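PDB 6XI3: large adhesion protein (Lap) involved in biofilm formation from Marinobacter hydrocarbonoclasticus, which probably serves in biofilm formation as an RTX adhesin, its tandem Ig-like beta-sandwich repeats binding calcium to hold the extending region out toward its target. Local coordinates for residues I61-S66 with V88-L93; S92-S97 with Q202-N207; G96-E101 with G118-T123; G125-S130 with G145-V150; N153-I158 with T171-A176. All coordinates share one frame; numbering follows the deposited sequence.

Interaction 1: residues I61-S66 with V88-L93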
# COMPACT_ATOMS: atom_id res chain seq x y z
N ILE A 61 29.11 57.66 -0.48
CA ILE A 61 28.79 56.44 0.27
C ILE A 61 28.13 55.47 -0.70
O ILE A 61 27.30 55.92 -1.50
CB ILE A 61 27.89 56.77 1.46
CG1 ILE A 61 28.69 57.47 2.55
CG2 ILE A 61 27.21 55.52 1.98
CD1 ILE A 61 27.83 58.32 3.40
N THR A 62 28.51 54.21 -0.63
CA THR A 62 27.74 53.13 -1.29
C THR A 62 27.29 52.15 -0.22
O THR A 62 28.03 51.89 0.78
CB THR A 62 28.50 52.47 -2.43
OG1 THR A 62 29.61 51.86 -1.77
CG2 THR A 62 28.94 53.45 -3.50
N ILE A 63 26.08 51.64 -0.40
CA ILE A 63 25.58 50.50 0.40
C ILE A 63 25.26 49.42 -0.63
O ILE A 63 24.44 49.70 -1.51
CB ILE A 63 24.37 50.88 1.24
CG1 ILE A 63 24.57 52.23 1.93
CG2 ILE A 63 24.10 49.74 2.22
CD1 ILE A 63 23.46 52.60 2.85
N THR A 64 25.96 48.30 -0.53
CA THR A 64 25.85 47.15 -1.46
C THR A 64 25.24 45.96 -0.73
O THR A 64 25.70 45.61 0.38
CB THR A 64 27.23 46.79 -2.03
OG1 THR A 64 27.76 48.00 -2.57
CG2 THR A 64 27.18 45.72 -3.10
N ASP A 65 24.29 45.30 -1.37
CA ASP A 65 23.61 44.15 -0.73
C ASP A 65 24.20 42.83 -1.25
O ASP A 65 25.14 42.85 -2.09
CB ASP A 65 22.10 44.30 -0.93
CG ASP A 65 21.66 44.02 -2.35
OD1 ASP A 65 22.50 43.53 -3.14
OD2 ASP A 65 20.46 44.26 -2.65
N SER A 66 23.65 41.71 -0.76
CA SER A 66 24.06 40.32 -1.05
C SER A 66 23.90 39.98 -2.54
O SER A 66 24.41 38.94 -2.94
CB SER A 66 23.28 39.35 -0.17
OG SER A 66 21.89 39.50 -0.38
N VAL A 88 18.37 56.75 5.53
CA VAL A 88 18.79 56.40 4.14
C VAL A 88 17.89 55.25 3.67
O VAL A 88 17.79 54.25 4.38
CB VAL A 88 20.27 56.01 4.06
CG1 VAL A 88 20.63 55.52 2.67
CG2 VAL A 88 21.16 57.18 4.49
N ASP A 89 17.29 55.38 2.51
CA ASP A 89 16.35 54.38 1.93
C ASP A 89 17.11 53.15 1.44
O ASP A 89 17.83 53.27 0.43
CB ASP A 89 15.61 55.00 0.75
CG ASP A 89 14.40 54.18 0.32
OD1 ASP A 89 14.19 53.02 0.82
OD2 ASP A 89 13.67 54.72 -0.48
N ILE A 90 16.93 52.01 2.09
CA ILE A 90 17.50 50.72 1.61
C ILE A 90 16.40 49.74 1.20
O ILE A 90 16.70 48.54 1.07
CB ILE A 90 18.47 50.15 2.65
CG1 ILE A 90 17.84 49.98 4.03
CG2 ILE A 90 19.71 51.06 2.71
CD1 ILE A 90 18.74 49.31 5.03
N SER A 91 15.23 50.26 0.83
CA SER A 91 14.10 49.44 0.33
C SER A 91 14.46 48.82 -1.03
O SER A 91 13.89 47.80 -1.36
CB SER A 91 12.82 50.22 0.25
OG SER A 91 12.93 51.23 -0.73
N SER A 92 15.40 49.40 -1.78
CA SER A 92 15.89 48.82 -3.06
C SER A 92 16.77 47.59 -2.78
O SER A 92 17.05 46.87 -3.72
CB SER A 92 16.62 49.86 -3.88
OG SER A 92 17.82 50.28 -3.24
N LEU A 93 17.25 47.38 -1.56
CA LEU A 93 18.24 46.31 -1.32
C LEU A 93 17.50 45.05 -0.87
O LEU A 93 16.38 45.17 -0.33
CB LEU A 93 19.28 46.74 -0.28
CG LEU A 93 20.04 48.02 -0.63
CD1 LEU A 93 21.08 48.34 0.43
CD2 LEU A 93 20.68 47.91 -2.00
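I63 of one sheet meets V88, I90 and L93 across the interior of the domain. Its two branches divide the work. CG2, anti to the backbone N, touches L93 CD1 at 3.8 Å. CG1 leans the other way and carries CD1 to V88 CG1 and I90 CG2, each 4.1 Å off. I90 and L93 both lie at about a right angle to the I63 side chain. D65 packs against L93 next to this apolar group. Its OD2 comes within 3.3 Å of L93 CA, and D65 CB is 3.8 Å from L93 CB.

The carboxylate of D65 is buried but well supplied with donors. OD2 accepts from N69 ND2 and from the backbone N of V94, while OD1 accepts from A67 N. These bonds fix its rotation beside L93. On the other side, a type I turn from I90 to L93 sets both apolar side chains inward, closed by L93 N to I90 O at 2.9 Å. Just before it, D89 OD1 accepts from S91 N in an Asx turn. V71 and L98 also cover L93. The arrangement is that of the core between the two sheets of an Ig-like beta-sandwich.

Interaction 2: residues S92-S97 with Q202-N207. With CA (calcium ion), chain E.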
# COMPACT_ATOMS: atom_id res chain seq x y z
N SER A 92 15.40 49.40 -1.78
CA SER A 92 15.89 48.82 -3.06
C SER A 92 16.77 47.59 -2.78
O SER A 92 17.05 46.87 -3.72
CB SER A 92 16.62 49.86 -3.88
OG SER A 92 17.82 50.28 -3.24
N LEU A 93 17.25 47.38 -1.56
CA LEU A 93 18.24 46.31 -1.32
C LEU A 93 17.50 45.05 -0.87
O LEU A 93 16.38 45.17 -0.33
CB LEU A 93 19.28 46.74 -0.28
CG LEU A 93 20.04 48.02 -0.63
CD1 LEU A 93 21.08 48.34 0.43
CD2 LEU A 93 20.68 47.91 -2.00
N VAL A 94 18.13 43.90 -1.11
CA VAL A 94 17.62 42.59 -0.62
C VAL A 94 18.29 42.26 0.70
O VAL A 94 19.35 42.80 1.01
CB VAL A 94 17.81 41.48 -1.67
CG1 VAL A 94 17.02 41.80 -2.92
CG2 VAL A 94 19.27 41.17 -1.98
N ASP A 95 17.67 41.33 1.44
CA ASP A 95 18.12 40.85 2.76
C ASP A 95 19.49 40.17 2.62
O ASP A 95 19.85 39.69 1.53
CB ASP A 95 17.07 39.92 3.39
CG ASP A 95 15.87 40.64 4.00
OD1 ASP A 95 15.79 41.90 3.85
OD2 ASP A 95 15.05 39.95 4.65
N GLY A 96 20.19 40.09 3.75
CA GLY A 96 21.53 39.52 3.87
C GLY A 96 22.50 40.60 4.32
O GLY A 96 22.06 41.58 4.98
N SER A 97 23.77 40.43 3.98
CA SER A 97 24.85 41.36 4.40
C SER A 97 24.66 42.70 3.69
O SER A 97 24.19 42.73 2.55
CB SER A 97 26.19 40.77 4.09
OG SER A 97 26.26 40.57 2.68
N GLN A 202 16.88 27.87 1.32
CA GLN A 202 17.46 28.76 2.35
C GLN A 202 17.10 30.20 1.96
O GLN A 202 17.22 30.53 0.78
CB GLN A 202 18.96 28.47 2.48
CG GLN A 202 19.53 28.95 3.79
CD GLN A 202 20.99 28.60 3.98
OE1 GLN A 202 21.90 29.25 3.42
NE2 GLN A 202 21.22 27.61 4.82
N ASP A 203 16.63 30.99 2.90
CA ASP A 203 16.33 32.41 2.65
C ASP A 203 17.66 33.18 2.76
O ASP A 203 18.71 32.60 3.13
CB ASP A 203 15.18 32.90 3.54
CG ASP A 203 15.54 33.19 4.98
OD1 ASP A 203 16.76 33.21 5.30
OD2 ASP A 203 14.60 33.42 5.77
N ARG A 204 17.63 34.45 2.41
CA ARG A 204 18.87 35.24 2.27
C ARG A 204 19.45 35.54 3.65
O ARG A 204 20.57 36.05 3.70
CB ARG A 204 18.56 36.53 1.53
CG ARG A 204 18.04 36.35 0.12
CD ARG A 204 17.92 37.75 -0.42
NE ARG A 204 17.61 37.83 -1.82
CZ ARG A 204 16.40 37.98 -2.34
NH1 ARG A 204 15.34 38.00 -1.56
NH2 ARG A 204 16.26 38.05 -3.64
N ASN A 205 18.74 35.25 4.74
CA ASN A 205 19.34 35.39 6.09
C ASN A 205 19.85 34.03 6.58
O ASN A 205 20.21 33.94 7.73
CB ASN A 205 18.39 36.06 7.08
CG ASN A 205 18.06 37.47 6.66
OD1 ASN A 205 17.05 37.68 5.99
ND2 ASN A 205 18.92 38.41 7.04
N GLY A 206 19.93 33.02 5.72
CA GLY A 206 20.52 31.72 6.10
C GLY A 206 19.55 30.81 6.85
O GLY A 206 20.03 29.87 7.49
N ASN A 207 18.23 31.05 6.77
CA ASN A 207 17.23 30.25 7.52
C ASN A 207 16.62 29.22 6.56
O ASN A 207 16.24 29.60 5.41
CB ASN A 207 16.11 31.09 8.14
CG ASN A 207 16.61 32.17 9.08
OD1 ASN A 207 16.55 33.34 8.74
ND2 ASN A 207 17.17 31.78 10.20
CA CA E . 14.83 37.88 5.55
O HOH W 1 14.36 35.81 6.62
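D95 and N205 turn their side chains alike, each CG anti to its own carbonyl carbon (chi1 -76° and -63°), which swings each side chain toward the calcium ion, where D95 OD2 and N205 OD1 bind. This is the calcium site at the junction of two Ig-like domains, with D95 from the first and N205 from the second. D95 OD2 and N205 OD1 each lie 2.3 Å from the calcium. The two oxygens are 3.3 Å apart, held together by the metal. Their carboxylate and amide planes are 63° apart. D121, T123 and D149 complete the protein ligands.

Second-shell bonds set the rotation of both groups. D95 OD1 accepts from A122 N, and N205 ND2 donates to L120 O. Water 1 fills another position on the metal and donates to D203 OD2. D203 also shapes the turn that presents N205: its OD1 accepts from N205 N and N207 N, which reach it from opposite faces of the carboxylate. The first of these bonds makes an Asx turn, within a type I turn from D203 to G206.

R204 packs beside the metal site. Its extended chain runs past the D95 carbonyl, with R204 CD 3.4 Å from D95 O, while its NH1 forms a salt bridge with D149 OD1. That bridge probably offsets some of the negative charge gathered at the site. V94 crosses R204 at about a right angle and lies over one face of the guanidinium, near the rim, with V94 CB 3.7 Å from R204 NE.

Interaction 3: residues G96-E101 with G118-T123. With CA (calcium ion), chain E.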
# COMPACT_ATOMS: atom_id res chain seq x y z
N GLY A 96 20.19 40.09 3.75
CA GLY A 96 21.53 39.52 3.87
C GLY A 96 22.50 40.60 4.32
O GLY A 96 22.06 41.58 4.98
N SER A 97 23.77 40.43 3.98
CA SER A 97 24.85 41.36 4.40
C SER A 97 24.66 42.70 3.69
O SER A 97 24.19 42.73 2.55
CB SER A 97 26.19 40.77 4.09
OG SER A 97 26.26 40.57 2.68
N LEU A 98 25.01 43.78 4.38
CA LEU A 98 25.15 45.13 3.78
C LEU A 98 26.61 45.51 3.95
O LEU A 98 27.09 45.38 5.09
CB LEU A 98 24.28 46.14 4.54
CG LEU A 98 22.78 45.87 4.51
CD1 LEU A 98 22.04 46.84 5.41
CD2 LEU A 98 22.28 45.95 3.07
N THR A 99 27.25 45.98 2.88
CA THR A 99 28.59 46.61 2.96
C THR A 99 28.46 48.08 2.62
O THR A 99 27.95 48.44 1.53
CB THR A 99 29.62 45.95 2.03
OG1 THR A 99 29.51 44.55 2.26
CG2 THR A 99 31.04 46.42 2.31
N VAL A 100 28.88 48.90 3.57
CA VAL A 100 28.94 50.37 3.44
C VAL A 100 30.37 50.69 3.02
O VAL A 100 31.30 50.16 3.67
CB VAL A 100 28.54 51.04 4.76
CG1 VAL A 100 28.61 52.55 4.64
CG2 VAL A 100 27.18 50.59 5.24
N GLU A 101 30.55 51.46 1.95
CA GLU A 101 31.90 51.98 1.56
C GLU A 101 31.81 53.51 1.61
O GLU A 101 30.85 54.06 1.04
CB GLU A 101 32.34 51.54 0.15
CG GLU A 101 32.64 50.05 -0.01
CD GLU A 101 33.83 49.47 0.76
OE1 GLU A 101 34.79 50.25 1.10
OE2 GLU A 101 33.80 48.24 1.04
N GLY A 118 26.70 45.40 8.14
CA GLY A 118 25.52 45.12 8.96
C GLY A 118 24.71 44.06 8.25
O GLY A 118 25.20 43.52 7.22
N ALA A 119 23.52 43.78 8.75
CA ALA A 119 22.62 42.77 8.16
C ALA A 119 21.24 43.42 7.96
O ALA A 119 20.86 44.27 8.80
CB ALA A 119 22.59 41.58 9.08
N LEU A 120 20.55 43.08 6.87
CA LEU A 120 19.18 43.51 6.56
C LEU A 120 18.26 42.28 6.62
O LEU A 120 18.61 41.25 5.99
CB LEU A 120 19.17 44.12 5.16
CG LEU A 120 17.82 44.61 4.63
CD1 LEU A 120 17.21 45.70 5.52
CD2 LEU A 120 17.96 45.15 3.22
N ASP A 121 17.13 42.41 7.32
CA ASP A 121 16.09 41.35 7.42
C ASP A 121 14.72 42.03 7.47
O ASP A 121 14.13 42.11 8.54
CB ASP A 121 16.36 40.40 8.57
CG ASP A 121 15.44 39.18 8.57
OD1 ASP A 121 14.71 38.93 7.57
OD2 ASP A 121 15.49 38.47 9.55
N ALA A 122 14.35 42.60 6.34
CA ALA A 122 13.10 43.34 6.11
C ALA A 122 12.04 42.36 5.62
O ALA A 122 10.90 42.78 5.65
CB ALA A 122 13.32 44.43 5.09
N THR A 123 12.40 41.16 5.13
CA THR A 123 11.41 40.21 4.54
C THR A 123 11.50 38.84 5.23
O THR A 123 12.61 38.27 5.32
CB THR A 123 11.59 40.12 3.02
OG1 THR A 123 11.57 41.43 2.48
CG2 THR A 123 10.50 39.33 2.33
CA CA E . 14.83 37.88 5.55
O HOH W 1 14.36 35.81 6.62
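Backbone hydrogen bonds join G96 to L120 and L98 to G118, two hydrogen-bonded antiparallel pairs with the non-hydrogen-bonded pair S97 and A119 between them. At the first pair, L120 N donates to G96 O at 2.8 Å, and G96 N returns a bond to L120 O. At the second pair, L98 N donates to G118 O at 2.9 Å. The return bond, G118 N to L98 O, is longer at 3.1 Å. The axes of the short strand segments pass 4.5 Å apart, their directions at 131°, well short of strict antiparallel.

Weaker CA-H...O contacts fill the middle of the ladder. A119 CA lies 3.4 Å from G96 O, and S97 CA lies 3.6 Å from G118 O.

Apolar contact is confined to L98 and L120. They share one face; their partners G118 and G96 have no side chain to add to it. L98 holds its CG anti to the carbonyl carbon (chi1 -62°), with its CD1 reaching L120 CB at 4.0 Å. V37 covers both leucines from strand 29-38. S97 and A119 lie on the other face, which is exposed.

Metal binding begins where the strand ends. D121 OD1 and T123 O each lie 2.3 Å from the calcium ion, and A122 lies between these two ligands in the chain. The whole is a beta hairpin at the edge of an Ig-like sheet, running out into the calcium-bound linker between two domains.

Interaction 4: residues G125-S130 with G145-V150. With CA (calcium ion), chain E.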
# COMPACT_ATOMS: atom_id res chain seq x y z
N GLY A 125 11.37 34.99 5.43
CA GLY A 125 11.56 33.89 4.48
C GLY A 125 10.39 32.91 4.57
O GLY A 125 9.90 32.69 5.71
N ASP A 126 9.95 32.38 3.44
CA ASP A 126 8.81 31.42 3.41
C ASP A 126 8.95 30.56 2.16
O ASP A 126 9.59 30.99 1.19
CB ASP A 126 7.47 32.17 3.46
CG ASP A 126 6.29 31.35 3.95
OD1 ASP A 126 6.51 30.39 4.69
OD2 ASP A 126 5.15 31.68 3.57
N LEU A 127 8.37 29.36 2.18
CA LEU A 127 8.29 28.52 0.97
C LEU A 127 6.95 27.80 1.01
O LEU A 127 6.53 27.46 2.10
CB LEU A 127 9.48 27.54 0.96
CG LEU A 127 9.54 26.59 -0.24
CD1 LEU A 127 10.97 26.25 -0.60
CD2 LEU A 127 8.75 25.30 0.03
N THR A 128 6.32 27.63 -0.16
CA THR A 128 5.13 26.78 -0.36
C THR A 128 5.52 25.73 -1.41
O THR A 128 6.38 26.03 -2.28
CB THR A 128 3.89 27.58 -0.77
OG1 THR A 128 4.07 28.05 -2.10
CG2 THR A 128 3.58 28.73 0.18
N VAL A 129 4.93 24.55 -1.30
CA VAL A 129 4.97 23.55 -2.39
C VAL A 129 3.56 22.98 -2.57
O VAL A 129 2.84 22.85 -1.58
CB VAL A 129 5.97 22.43 -2.13
CG1 VAL A 129 5.55 21.54 -0.98
CG2 VAL A 129 6.17 21.64 -3.41
N SER A 130 3.18 22.68 -3.80
CA SER A 130 1.83 22.14 -4.08
C SER A 130 1.91 21.16 -5.24
O SER A 130 2.65 21.40 -6.22
CB SER A 130 0.84 23.26 -4.27
OG SER A 130 0.64 23.54 -5.63
N GLY A 145 5.59 25.81 -6.75
CA GLY A 145 5.60 26.48 -5.45
C GLY A 145 6.03 27.92 -5.57
O GLY A 145 6.27 28.40 -6.69
N THR A 146 6.13 28.55 -4.42
CA THR A 146 6.40 29.99 -4.25
C THR A 146 7.48 30.05 -3.20
O THR A 146 7.56 29.11 -2.39
CB THR A 146 5.16 30.79 -3.80
OG1 THR A 146 4.79 30.31 -2.50
CG2 THR A 146 4.00 30.67 -4.75
N THR A 147 8.25 31.13 -3.19
CA THR A 147 9.15 31.43 -2.07
C THR A 147 9.05 32.91 -1.75
O THR A 147 8.63 33.66 -2.61
CB THR A 147 10.60 31.03 -2.40
OG1 THR A 147 11.07 31.84 -3.47
CG2 THR A 147 10.70 29.56 -2.75
N THR A 148 9.52 33.27 -0.56
CA THR A 148 9.70 34.67 -0.11
C THR A 148 11.10 34.77 0.48
O THR A 148 11.47 33.91 1.28
CB THR A 148 8.61 35.03 0.92
OG1 THR A 148 7.35 34.79 0.30
CG2 THR A 148 8.68 36.47 1.37
N ASP A 149 11.85 35.81 0.11
CA ASP A 149 13.24 36.05 0.58
C ASP A 149 14.18 34.89 0.24
O ASP A 149 15.15 34.69 0.96
CB ASP A 149 13.30 36.30 2.09
CG ASP A 149 14.55 37.12 2.44
OD1 ASP A 149 15.03 37.77 1.51
OD2 ASP A 149 15.03 37.03 3.59
N VAL A 150 13.94 34.16 -0.84
CA VAL A 150 14.90 33.18 -1.40
C VAL A 150 15.41 33.74 -2.73
O VAL A 150 14.57 34.13 -3.55
CB VAL A 150 14.24 31.81 -1.61
CG1 VAL A 150 15.22 30.81 -2.25
CG2 VAL A 150 13.68 31.29 -0.31
CA CA E . 14.83 37.88 5.55
O HOH W 1 14.36 35.81 6.62
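Strands 126-130 and 145-148 run almost exactly antiparallel, at 178°, with D126 and T148 as a hydrogen-bonded pair and L127 and T147 as a non-hydrogen-bonded one. T148 N donates to D126 O at 2.9 Å, and D126 N to T148 O at 3.1 Å. T128 N donates to T146 O, and the return bond from T146 N is weak. G125 continues the approach beyond the strand, its CA 3.2 Å from T148 O in a CA-H...O contact.

The face with D126, T128, T146 and T148 is polar. The hydroxyls T128 OG1 and T146 OG1 are modelled 2.4 Å apart, which is very short, so the exact distance is doubtful. D126 CB and T148 CB lie side by side at 4.0 Å.

The face with L127 and T147 turns to the domain interior. With OG1 of T147 between backbone N and carbonyl carbon (chi1 65°), its methyl CG2 is anti to the carbonyl carbon and meets L127 CD1 at 4.0 Å. T147 OG1 is bonded to G178 O, so its polar end is satisfied. Y180 packs on both side chains, and A199 and A201 also cover L127.

Past the strand, D149 takes a positive phi of 59° and directs its carboxylate to the metal. D149 OD2 binds calcium at 2.1 Å. D149 CB rests 3.8 Å from G125 CA. This is the first beta hairpin of the second Ig-like domain, with one end built into the calcium site between domains.

Interaction 5: residues N153-I158 with T171-A176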
# COMPACT_ATOMS: atom_id res chain seq x y z
N ASN A 153 17.73 31.91 -8.80
CA ASN A 153 18.78 30.89 -9.09
C ASN A 153 19.13 30.07 -7.85
O ASN A 153 19.93 29.15 -8.00
CB ASN A 153 20.03 31.50 -9.72
CG ASN A 153 19.73 31.94 -11.12
OD1 ASN A 153 19.35 31.11 -11.95
ND2 ASN A 153 19.76 33.24 -11.36
N GLY A 154 18.53 30.36 -6.69
CA GLY A 154 18.52 29.44 -5.54
C GLY A 154 17.91 28.09 -5.94
O GLY A 154 17.16 28.04 -6.94
N GLN A 155 18.27 27.04 -5.22
CA GLN A 155 17.81 25.65 -5.50
C GLN A 155 16.82 25.25 -4.42
O GLN A 155 17.08 25.53 -3.23
CB GLN A 155 18.99 24.68 -5.54
CG GLN A 155 19.93 24.92 -6.72
CD GLN A 155 19.21 24.67 -8.02
OE1 GLN A 155 18.71 23.57 -8.25
NE2 GLN A 155 19.09 25.69 -8.86
N VAL A 156 15.74 24.58 -4.83
CA VAL A 156 14.77 23.95 -3.91
C VAL A 156 15.02 22.45 -3.95
O VAL A 156 14.96 21.88 -5.06
CB VAL A 156 13.32 24.28 -4.30
CG1 VAL A 156 12.33 23.56 -3.39
CG2 VAL A 156 13.09 25.76 -4.30
N ALA A 157 15.37 21.88 -2.79
CA ALA A 157 15.58 20.44 -2.61
C ALA A 157 14.19 19.82 -2.41
O ALA A 157 13.48 20.25 -1.47
CB ALA A 157 16.52 20.17 -1.44
N ILE A 158 13.84 18.87 -3.28
CA ILE A 158 12.53 18.17 -3.27
C ILE A 158 12.74 16.68 -3.02
O ILE A 158 13.62 16.03 -3.69
CB ILE A 158 11.72 18.43 -4.55
CG1 ILE A 158 11.35 19.91 -4.63
CG2 ILE A 158 10.47 17.55 -4.56
CD1 ILE A 158 11.05 20.39 -6.02
N THR A 171 15.26 18.55 -7.87
CA THR A 171 15.73 19.92 -7.60
C THR A 171 15.06 20.87 -8.59
O THR A 171 14.76 20.46 -9.70
CB THR A 171 17.27 19.95 -7.58
OG1 THR A 171 17.60 21.26 -7.12
CG2 THR A 171 17.88 19.68 -8.93
N ALA A 172 14.74 22.07 -8.14
CA ALA A 172 14.15 23.11 -8.99
C ALA A 172 14.85 24.43 -8.69
O ALA A 172 15.23 24.67 -7.54
CB ALA A 172 12.66 23.22 -8.75
N THR A 173 14.87 25.29 -9.70
CA THR A 173 15.52 26.62 -9.64
C THR A 173 14.46 27.69 -9.36
O THR A 173 13.43 27.72 -10.04
CB THR A 173 16.27 26.87 -10.96
OG1 THR A 173 17.28 25.86 -10.97
CG2 THR A 173 16.88 28.25 -11.04
N VAL A 174 14.72 28.51 -8.36
CA VAL A 174 13.86 29.67 -8.00
C VAL A 174 14.02 30.73 -9.10
O VAL A 174 15.17 31.12 -9.38
CB VAL A 174 14.25 30.17 -6.61
CG1 VAL A 174 13.52 31.45 -6.24
CG2 VAL A 174 14.02 29.09 -5.57
N GLY A 175 12.89 31.18 -9.67
CA GLY A 175 12.81 32.24 -10.69
C GLY A 175 12.89 33.64 -10.08
O GLY A 175 12.99 33.78 -8.83
N ALA A 176 12.81 34.66 -10.93
CA ALA A 176 12.90 36.09 -10.56
C ALA A 176 11.74 36.43 -9.61
O ALA A 176 11.99 37.13 -8.62
CB ALA A 176 12.91 36.96 -11.80
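V156 and V174 form the close apolar part of this hairpin, their CG2 methyls 3.7 Å apart and the side chains crossing at about a right angle. I158 CD1 reaches A172 CB at 4.2 Å on the same side. Y180 lies against V156 and A172, L182 against I158 and A172, so this side belongs to the domain core. The backbone is bonded along the same stretch. V156 N donates to A172 O at 2.8 Å, and A172 N donates back to V156 O. Beyond the regular ladder, V174 N bonds to G154 O, and N153 N to V174 O at 2.7 Å.

The opposite face is exposed and polar. Q155 folds back at chi2 (-64°), which lays its amide across T171 and T173. T171 OG1 donates to Q155 OE1 at 2.8 Å, in the carbonyl plane. Q155 NE2 donates to T173 OG1 at 2.8 Å, close to the amide plane. Looser contact lies at the end, where T173 CG2 stands 3.8 Å from N153 CA.

The chemistry thus differs by face. Methyl contacts join the two strands on the inner face, which Y180 and L182 tie to the core. On the solvent face both ends of one amide are used, OE1 as acceptor and NE2 as donor. This pair of bonds is consistent with the amide orientation and would hold it, bridging two threonines of the neighbouring strand.

Overall arrangement
From the N terminus, interaction 1 closes the first loop, joining strand 58-64 to the end of strand 82-89 across the first sandwich. Segment 92-97 of interaction 2 then runs into the first residues of strand 96-105, where interaction 3 begins. Interaction 3 closes a short hairpin with strand 111-120. Interaction 2 closes a span of over a hundred residues, reaching the loop after strand 193-202 in the next domain. Interactions 4 and 5 lie wholly within that span; interaction 3 opens from its start. Interactions 4 and 5 are hairpins of the second domain and touch through T147, V150 and V174. Interactions 2, 3 and 4 meet at one calcium ion, which ties the two domains together.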